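Long-range contact in AgaA (Rhizobium radiobacter, PDB 6HLX), which binds the opine agropinic acid in the periplasm and probably delivers it to an ABC transporter for import into the bacterium: residues Gly2-Thr14 / Leu188-Arg202. Residues are numbered along the deposited sequence; the frame is centred on the assembly and turned at random. Where two conformers were deposited one is given.
With ZN (zinc ion), chain N; ZN (zinc ion), chain S; ACT (acetate ion), chain M.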
loop_
_atom_site.group_PDB
_atom_site.type_symbol
_atom_site.label_atom_id
_atom_site.label_comp_id
_atom_site.label_asym_id
_atom_site.label_seq_id
_atom_site.Cartn_x
_atom_site.Cartn_y
_atom_site.Cartn_z
ATOM N N GLY A 2 -10.103 -14.005 24.985
ATOM C CA GLY A 2 -9.197 -12.905 25.280
ATOM C C GLY A 2 -9.342 -11.753 24.312
ATOM O O GLY A 2 -9.938 -11.895 23.233
ATOM N N THR A 3 -8.795 -10.599 24.717
ATOM C CA THR A 3 -8.834 -9.353 23.959
ATOM C C THR A 3 -7.389 -8.941 23.650
ATOM O O THR A 3 -6.495 -9.191 24.471
ATOM C CB THR A 3 -9.635 -8.312 24.783
ATOM O OG1 THR A 3 -10.972 -8.793 24.971
ATOM C CG2 THR A 3 -9.681 -6.939 24.148
ATOM N N LEU A 4 -7.176 -8.282 22.518
ATOM C CA LEU A 4 -5.846 -7.815 22.164
ATOM C C LEU A 4 -5.918 -6.313 21.899
ATOM O O LEU A 4 -6.850 -5.850 21.242
ATOM C CB LEU A 4 -5.338 -8.578 20.927
ATOM C CG LEU A 4 -3.872 -8.315 20.520
ATOM C CD1 LEU A 4 -3.208 -9.563 20.015
ATOM C CD2 LEU A 4 -3.785 -7.202 19.492
ATOM N N TYR A 5 -4.940 -5.562 22.421
ATOM C CA TYR A 5 -4.846 -4.114 22.184
ATOM C C TYR A 5 -3.709 -3.939 21.179
ATOM O O TYR A 5 -2.575 -4.395 21.422
ATOM C CB TYR A 5 -4.541 -3.357 23.480
ATOM C CG TYR A 5 -5.611 -3.434 24.562
ATOM C CD1 TYR A 5 -6.915 -3.837 24.264
ATOM C CD2 TYR A 5 -5.328 -3.073 25.872
ATOM C CE1 TYR A 5 -7.893 -3.928 25.257
ATOM C CE2 TYR A 5 -6.311 -3.122 26.866
ATOM C CZ TYR A 5 -7.599 -3.517 26.546
ATOM O OH TYR A 5 -8.574 -3.555 27.527
ATOM N N PHE A 6 -4.031 -3.292 20.055
ATOM C CA PHE A 6 -3.110 -3.128 18.925
ATOM C C PHE A 6 -2.831 -1.630 18.750
ATOM O O PHE A 6 -3.742 -0.861 18.449
ATOM C CB PHE A 6 -3.797 -3.690 17.680
ATOM C CG PHE A 6 -2.941 -3.941 16.453
ATOM C CD1 PHE A 6 -2.308 -2.887 15.790
ATOM C CD2 PHE A 6 -2.815 -5.223 15.928
ATOM C CE1 PHE A 6 -1.552 -3.123 14.629
ATOM C CE2 PHE A 6 -2.088 -5.451 14.752
ATOM C CZ PHE A 6 -1.453 -4.408 14.118
ATOM N N GLY A 7 -1.583 -1.243 18.948
ATOM C CA GLY A 7 -1.175 0.143 18.833
ATOM C C GLY A 7 -0.877 0.500 17.392
ATOM O O GLY A 7 0.157 0.093 16.852
ATOM N N LEU A 8 -1.783 1.258 16.759
ATOM C CA LEU A 8 -1.597 1.718 15.374
ATOM C C LEU A 8 -0.786 3.031 15.341
ATOM O O LEU A 8 -0.892 3.858 16.253
ATOM C CB LEU A 8 -2.954 2.000 14.694
ATOM C CG LEU A 8 -3.894 0.856 14.364
ATOM C CD1 LEU A 8 -5.223 1.440 13.858
ATOM C CD2 LEU A 8 -3.275 -0.108 13.332
ATOM N N SER A 9 -0.071 3.268 14.213
ATOM C CA SER A 9 0.738 4.477 14.036
ATOM C C SER A 9 -0.084 5.729 13.749
ATOM O O SER A 9 0.490 6.815 13.626
ATOM C CB SER A 9 1.790 4.268 12.944
ATOM O OG SER A 9 1.148 4.078 11.699
ATOM N N GLY A 10 -1.407 5.573 13.645
ATOM C CA GLY A 10 -2.294 6.709 13.438
ATOM C C GLY A 10 -3.756 6.336 13.456
ATOM O O GLY A 10 -4.109 5.159 13.376
ATOM N N GLU A 11 -4.598 7.361 13.454
ATOM C CA GLU A 11 -6.033 7.174 13.376
ATOM C C GLU A 11 -6.437 7.152 11.896
ATOM O O GLU A 11 -6.094 8.082 11.161
ATOM C CB GLU A 11 -6.747 8.319 14.115
ATOM C CG GLU A 11 -8.259 8.291 13.990
ATOM C CD GLU A 11 -8.996 9.183 14.980
ATOM O OE1 GLU A 11 -10.165 8.872 15.298
ATOM O OE2 GLU A 11 -8.410 10.189 15.441
ATOM N N PRO A 12 -7.205 6.143 11.441
ATOM C CA PRO A 12 -7.621 6.146 10.022
ATOM C C PRO A 12 -8.459 7.384 9.691
ATOM O O PRO A 12 -9.371 7.759 10.450
ATOM C CB PRO A 12 -8.490 4.885 9.910
ATOM C CG PRO A 12 -7.931 3.956 10.991
ATOM C CD PRO A 12 -7.645 4.917 12.135
ATOM N N SER A 13 -8.150 8.028 8.563
ATOM C CA SER A 13 -8.918 9.194 8.105
ATOM C C SER A 13 -10.321 8.737 7.668
ATOM O O SER A 13 -11.288 9.491 7.784
ATOM C CB SER A 13 -8.200 9.865 6.938
ATOM O OG SER A 13 -8.040 8.926 5.889
ATOM N N THR A 14 -10.425 7.471 7.213
ATOM C CA THR A 14 -11.683 6.845 6.800
ATOM C C THR A 14 -11.566 5.327 6.753
ATOM O O THR A 14 -10.475 4.788 6.556
ATOM C CB THR A 14 -12.178 7.377 5.430
ATOM O OG1 THR A 14 -13.493 6.838 5.195
ATOM C CG2 THR A 14 -11.242 7.017 4.260
ATOM N N LEU A 188 -9.369 -14.524 18.812
ATOM C CA LEU A 188 -9.623 -13.433 19.752
ATOM C C LEU A 188 -11.093 -13.057 19.824
ATOM O O LEU A 188 -11.792 -13.081 18.815
ATOM C CB LEU A 188 -8.804 -12.188 19.336
ATOM C CG LEU A 188 -7.273 -12.360 19.360
ATOM C CD1 LEU A 188 -6.578 -11.249 18.533
ATOM C CD2 LEU A 188 -6.749 -12.329 20.802
ATOM N N ASP A 189 -11.543 -12.648 21.015
ATOM C CA ASP A 189 -12.919 -12.191 21.185
ATOM C C ASP A 189 -13.077 -10.742 20.728
ATOM O O ASP A 189 -14.143 -10.367 20.239
ATOM C CB ASP A 189 -13.355 -12.365 22.649
ATOM C CG ASP A 189 -13.432 -13.836 23.034
ATOM O OD1 ASP A 189 -14.122 -14.603 22.321
ATOM O OD2 ASP A 189 -12.776 -14.222 24.016
ATOM N N GLU A 190 -12.026 -9.914 20.920
ATOM C CA GLU A 190 -12.034 -8.489 20.547
ATOM C C GLU A 190 -10.643 -8.014 20.238
ATOM O O GLU A 190 -9.647 -8.542 20.742
ATOM C CB GLU A 190 -12.525 -7.591 21.708
ATOM C CG GLU A 190 -13.892 -7.897 22.246
ATOM C CD GLU A 190 -14.396 -6.919 23.280
ATOM O OE1 GLU A 190 -15.551 -7.111 23.695
ATOM O OE2 GLU A 190 -13.661 -5.994 23.688
ATOM N N VAL A 191 -10.575 -6.947 19.456
ATOM C CA VAL A 191 -9.327 -6.249 19.202
ATOM C C VAL A 191 -9.656 -4.767 19.348
ATOM O O VAL A 191 -10.659 -4.298 18.783
ATOM C CB VAL A 191 -8.681 -6.556 17.820
ATOM C CG1 VAL A 191 -7.289 -5.908 17.727
ATOM C CG2 VAL A 191 -8.560 -8.062 17.595
ATOM N N HIS A 192 -8.854 -4.054 20.139
ATOM C CA HIS A 192 -8.985 -2.601 20.290
ATOM C C HIS A 192 -7.776 -2.017 19.544
ATOM O O HIS A 192 -6.618 -2.246 19.929
ATOM C CB HIS A 192 -9.001 -2.189 21.779
ATOM C CG HIS A 192 -10.138 -2.791 22.562
ATOM N ND1 HIS A 192 -10.788 -2.084 23.554
ATOM C CD2 HIS A 192 -10.676 -4.035 22.486
ATOM C CE1 HIS A 192 -11.709 -2.907 24.047
ATOM N NE2 HIS A 192 -11.666 -4.102 23.455
ATOM N N TYR A 193 -8.047 -1.295 18.458
ATOM C CA TYR A 193 -7.003 -0.639 17.645
ATOM C C TYR A 193 -6.855 0.766 18.225
ATOM O O TYR A 193 -7.731 1.597 18.009
ATOM C CB TYR A 193 -7.415 -0.596 16.156
ATOM C CG TYR A 193 -7.417 -1.966 15.517
ATOM C CD1 TYR A 193 -6.248 -2.520 14.994
ATOM C CD2 TYR A 193 -8.589 -2.715 15.435
ATOM C CE1 TYR A 193 -6.240 -3.799 14.431
ATOM C CE2 TYR A 193 -8.598 -3.987 14.855
ATOM C CZ TYR A 193 -7.414 -4.538 14.387
ATOM O OH TYR A 193 -7.433 -5.808 13.857
ATOM N N VAL A 194 -5.792 1.006 18.986
ATOM C CA VAL A 194 -5.549 2.259 19.724
ATOM C C VAL A 194 -4.578 3.127 18.921
ATOM O O VAL A 194 -3.549 2.645 18.454
ATOM C CB VAL A 194 -5.012 1.954 21.141
ATOM C CG1 VAL A 194 -4.903 3.239 21.973
ATOM C CG2 VAL A 194 -5.891 0.915 21.865
ATOM N N PHE A 195 -4.888 4.395 18.792
ATOM C CA PHE A 195 -4.098 5.297 17.946
ATOM C C PHE A 195 -2.968 5.957 18.701
ATOM O O PHE A 195 -3.223 6.706 19.653
ATOM C CB PHE A 195 -5.022 6.379 17.353
ATOM C CG PHE A 195 -6.354 5.846 16.848
ATOM C CD1 PHE A 195 -6.410 4.717 16.035
ATOM C CD2 PHE A 195 -7.535 6.520 17.121
ATOM C CE1 PHE A 195 -7.634 4.228 15.570
ATOM C CE2 PHE A 195 -8.765 6.048 16.630
ATOM C CZ PHE A 195 -8.805 4.902 15.870
ATOM N N TYR A 196 -1.725 5.702 18.263
ATOM C CA TYR A 196 -0.527 6.332 18.843
ATOM C C TYR A 196 0.238 7.058 17.737
ATOM O O TYR A 196 1.126 6.462 17.116
ATOM C CB TYR A 196 0.376 5.292 19.515
ATOM C CG TYR A 196 -0.190 4.695 20.779
ATOM C CD1 TYR A 196 0.035 5.292 22.019
ATOM C CD2 TYR A 196 -0.885 3.492 20.752
ATOM C CE1 TYR A 196 -0.462 4.727 23.194
ATOM C CE2 TYR A 196 -1.369 2.908 21.920
ATOM C CZ TYR A 196 -1.175 3.541 23.137
ATOM O OH TYR A 196 -1.662 2.959 24.290
ATOM N N SER A 197 -0.115 8.340 17.479
ATOM C CA SER A 197 0.520 9.114 16.416
ATOM C C SER A 197 1.972 9.511 16.712
ATOM O O SER A 197 2.749 9.705 15.776
ATOM C CB SER A 197 -0.330 10.326 16.065
ATOM O OG SER A 197 -1.592 9.821 15.664
ATOM N N ASP A 198 2.342 9.638 18.000
ATOM C CA ASP A 198 3.726 9.961 18.351
ATOM C C ASP A 198 4.413 8.573 18.511
ATOM O O ASP A 198 4.008 7.799 19.389
ATOM C CB ASP A 198 3.788 10.781 19.653
ATOM C CG ASP A 198 5.211 10.961 20.153
ATOM O OD1 ASP A 198 5.805 9.965 20.615
ATOM O OD2 ASP A 198 5.739 12.087 20.056
ATOM N N GLU A 199 5.440 8.269 17.686
ATOM C CA GLU A 199 6.051 6.924 17.702
ATOM C C GLU A 199 6.740 6.570 19.019
ATOM O O GLU A 199 6.776 5.384 19.391
ATOM C CB GLU A 199 6.980 6.692 16.493
ATOM C CG GLU A 199 8.145 7.660 16.399
ATOM C CD GLU A 199 8.653 7.799 14.975
ATOM O OE1 GLU A 199 9.818 7.409 14.735
ATOM O OE2 GLU A 199 7.887 8.266 14.097
ATOM N N ASN A 200 7.216 7.579 19.759
ATOM C CA ASN A 200 7.820 7.326 21.078
ATOM C C ASN A 200 6.752 6.882 22.069
ATOM O O ASN A 200 6.982 5.916 22.819
ATOM C CB ASN A 200 8.626 8.520 21.580
ATOM C CG ASN A 200 9.799 8.774 20.670
ATOM O OD1 ASN A 200 10.608 7.883 20.410
ATOM N ND2 ASN A 200 9.884 9.965 20.100
ATOM N N THR A 201 5.549 7.520 22.032
ATOM C CA THR A 201 4.455 7.061 22.899
ATOM C C THR A 201 4.033 5.629 22.489
ATOM O O THR A 201 3.678 4.822 23.359
ATOM C CB THR A 201 3.223 7.998 22.884
ATOM O OG1 THR A 201 2.538 7.880 21.634
ATOM C CG2 THR A 201 3.580 9.438 23.189
ATOM N N ARG A 202 4.077 5.328 21.171
ATOM C CA ARG A 202 3.701 4.003 20.690
ATOM C C ARG A 202 4.646 2.916 21.236
ATOM O O ARG A 202 4.173 1.898 21.752
ATOM C CB ARG A 202 3.640 3.983 19.161
ATOM C CG ARG A 202 3.019 2.712 18.626
ATOM C CD ARG A 202 2.615 2.845 17.167
ATOM N NE ARG A 202 3.745 3.027 16.238
ATOM C CZ ARG A 202 4.102 4.181 15.683
ATOM N NH1 ARG A 202 3.479 5.315 16.019
ATOM N NH2 ARG A 202 5.108 4.223 14.812
HETATM ZN ZN ZN N . -10.454 -0.229 24.265
HETATM ZN ZN ZN S . -15.684 -5.767 25.284
HETATM C C ACT M . -8.699 -16.341 28.456
HETATM O O ACT M . -7.523 -16.637 28.128
HETATM O OXT ACT M . -9.423 -15.491 27.873
HETATM C CH3 ACT M . -9.304 -17.092 29.669
HETATM O O HOH W 1 -12.316 -11.724 26.214
HETATM O O HOH W 2 3.119 7.461 14.019
HETATM O O HOH W 3 -3.226 9.951 13.545
HETATM O O HOH W 4 -16.753 -4.530 24.427
#
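Tyr5 and His192 are paired on neighbouring parallel strands, 3-8 and 190-195, and their side chains lie alongside each other, the rings oblique at 52°. Tyr5 CE1 lies over one face of the imidazole, 3.7 Å from His192 CG. In one of its two conformers Thr3 brings its methyl to the same ring: with CG2 anti to the backbone N, that carbon comes 3.5 Å from His192 CD2. The imidazole is further fixed through both nitrogens. ND1 binds a zinc ion that Glu171 of strand 171-176 also ligates, while NE2 donates to Glu190 OE2 at 2.8 Å, nearly in the ring plane; the Glu190 carboxylate in turn holds a second zinc ion.

The face that carries Leu4, Phe6 and Leu8 is largely apolar. Tyr193 CE1 sits over one face of the Phe6 ring, the planes oblique, and Leu8 CD1 touches Tyr193 CB; helix 23-32 packs against this layer. Past the end of strand 3-8, Glu11 lies over one face of the Phe195 ring in a CH-pi contact, with CB 3.8 Å from the centroid and 20° off the normal, and Pro12 CD reaches Phe195 CE1. The Glu11 carboxylate is turned to Trp166 and Gly169. On the helix that starts after Asp198, the N-cap, Arg202 lays its guanidinium flat against Ser9 CB, and its NH1 donates in plane to Tyr196 O at 2.8 Å.

Alternating backbone bonds from Leu4 N to Leu8 O join the strands, including an almost straight Phe6 N to His192 O bond (177°). They place the N-terminal strand between 190-195 and 213-214, the middle strand of a seven-stranded mixed sheet. Coordination at ND1 is consistent with a neutral imidazole whose NE2 proton is given to Glu190; that carboxylate may polarise the ring toward zinc, an effect probably tempered by its own zinc and Lys175.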